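Local coordinates for UPF0237 protein SP_0238 (Streptococcus pneumoniae, PDB 1ZPV) that is of unknown function but forms a homodimer of ACT domains, a fold that in many relatives binds small regulatory ligands such as amino acids, at residues 6-11 with 75-80. Sequence-based numbering, arbitrary orientation.
Sequences AIITVV and VKINIQ
Strands 6-11 and 75-80 run antiparallel, their axes 4.7 Å apart at closest approach and their N-to-C directions 165° apart, and six backbone hydrogen bonds join them at the pairs Ile-7/Gln-80, Thr-9/Asn-78 and Val-11/Lys-76. This is the pairing of first and last strands in the βαββαβ ACT fold; strand 4-12 is also bonded to strand 44-53, while 75-81 is outermost within the chain. The straightest of the six bonds runs from Lys-76 N to Val-11 O (2.7 Å, 171° at the hydrogen). At the non-hydrogen-bonded pairs Ile-8/Ile-79 and Val-10/Ile-77 the CA atoms come closer together, and Ile-8 CA sits 3.2 Å from Asn-78 O in a CA-H...O contact.

Ile-8, Val-10, Ile-77 and Ile-79 share the face covered by helices 18-28 and 59-72, where Phe-66 touches both Ile-8 and Ile-77. Ile-8 and Ile-77 extend in the same direction next to each other, each with CG2 anti to its backbone N, and these branches meet at 3.6 Å. Ile-79 instead swings CG1 anti to N (chi1 -178°), which carries it to Ala-6 CB at 3.7 Å and sets it aslant against Ile-8 CG1. Val-10 puts CG2 against Ile-77 CG1 and CG1 against Val-75 CG2.

Ile-7, Thr-9, Val-11, Lys-76, Asn-78 and Gln-80 occupy the other face, toward the second subunit, where Ile-7 packs on Val-11 of that subunit. Here Thr-9 OG1 rests 3.5 Å from Asn-78 CB.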
# COMPACT_ATOMS: atom_id res chain seq x y z
N ALA C 6 -9.20 4.76 16.42
CA ALA C 6 -8.86 3.54 15.71
C ALA C 6 -8.72 3.76 14.21
O ALA C 6 -9.26 4.70 13.66
CB ALA C 6 -9.92 2.44 15.96
N ILE C 7 -8.06 2.81 13.55
CA ILE C 7 -7.94 2.84 12.10
C ILE C 7 -8.60 1.57 11.58
O ILE C 7 -8.28 0.48 12.03
CB ILE C 7 -6.44 2.89 11.65
CG1 ILE C 7 -5.74 4.15 12.23
CG2 ILE C 7 -6.36 2.92 10.13
CD1 ILE C 7 -5.16 3.95 13.63
N ILE C 8 -9.57 1.74 10.67
CA ILE C 8 -10.32 0.64 10.11
C ILE C 8 -9.88 0.47 8.66
O ILE C 8 -9.77 1.44 7.89
CB ILE C 8 -11.84 0.91 10.14
CG1 ILE C 8 -12.33 1.08 11.58
CG2 ILE C 8 -12.64 -0.18 9.33
CD1 ILE C 8 -13.91 1.36 11.72
N THR C 9 -9.63 -0.77 8.28
CA THR C 9 -9.22 -1.01 6.92
C THR C 9 -10.13 -2.08 6.33
O THR C 9 -10.55 -3.03 7.02
CB THR C 9 -7.72 -1.37 6.82
OG1 THR C 9 -7.46 -2.50 7.61
CG2 THR C 9 -6.86 -0.25 7.38
N VAL C 10 -10.45 -1.90 5.06
CA VAL C 10 -11.40 -2.76 4.39
C VAL C 10 -10.85 -3.18 3.03
O VAL C 10 -10.29 -2.35 2.29
CB VAL C 10 -12.77 -2.00 4.14
CG1 VAL C 10 -13.74 -2.89 3.39
CG2 VAL C 10 -13.36 -1.46 5.47
N VAL C 11 -11.00 -4.48 2.71
CA VAL C 11 -10.56 -5.06 1.45
C VAL C 11 -11.64 -6.00 0.97
O VAL C 11 -12.14 -6.86 1.74
CB VAL C 11 -9.26 -5.93 1.57
CG1 VAL C 11 -8.82 -6.45 0.15
CG2 VAL C 11 -8.16 -5.18 2.23
N VAL C 75 -16.36 -8.79 2.52
CA VAL C 75 -15.15 -7.97 2.65
C VAL C 75 -14.45 -8.29 3.97
O VAL C 75 -15.07 -8.76 4.95
CB VAL C 75 -15.42 -6.42 2.56
CG1 VAL C 75 -16.06 -6.03 1.22
CG2 VAL C 75 -16.25 -5.88 3.75
N LYS C 76 -13.16 -8.02 4.01
CA LYS C 76 -12.41 -8.26 5.22
C LYS C 76 -12.23 -6.93 5.92
O LYS C 76 -11.69 -6.00 5.32
CB LYS C 76 -11.08 -8.89 4.86
CG LYS C 76 -10.32 -9.49 6.05
CD LYS C 76 -10.97 -10.79 6.54
CE LYS C 76 -10.35 -11.21 7.85
NZ LYS C 76 -8.87 -10.98 7.80
N ILE C 77 -12.70 -6.81 7.16
CA ILE C 77 -12.55 -5.54 7.87
C ILE C 77 -11.60 -5.70 9.06
O ILE C 77 -11.83 -6.54 9.91
CB ILE C 77 -13.88 -4.98 8.35
CG1 ILE C 77 -14.82 -4.80 7.16
CG2 ILE C 77 -13.63 -3.61 9.11
CD1 ILE C 77 -16.28 -4.39 7.49
N ASN C 78 -10.58 -4.86 9.14
CA ASN C 78 -9.63 -4.93 10.25
C ASN C 78 -9.79 -3.63 11.06
O ASN C 78 -10.05 -2.55 10.48
CB ASN C 78 -8.20 -5.13 9.72
CG ASN C 78 -7.90 -6.61 9.30
OD1 ASN C 78 -7.23 -7.36 10.03
ND2 ASN C 78 -8.40 -7.02 8.15
N ILE C 79 -9.72 -3.72 12.38
CA ILE C 79 -9.68 -2.49 13.19
C ILE C 79 -8.48 -2.53 14.15
O ILE C 79 -8.21 -3.59 14.75
CB ILE C 79 -11.04 -2.19 13.92
CG1 ILE C 79 -10.98 -0.87 14.72
CG2 ILE C 79 -11.52 -3.41 14.75
CD1 ILE C 79 -12.36 -0.41 15.24
N GLN C 80 -7.77 -1.41 14.27
CA GLN C 80 -6.58 -1.32 15.09
C GLN C 80 -6.74 -0.09 16.00
O GLN C 80 -6.92 1.01 15.48
CB GLN C 80 -5.37 -1.15 14.16
CG GLN C 80 -4.05 -0.89 14.84
CD GLN C 80 -3.61 -2.06 15.71
OE1 GLN C 80 -3.29 -3.14 15.20
NE2 GLN C 80 -3.62 -1.85 17.02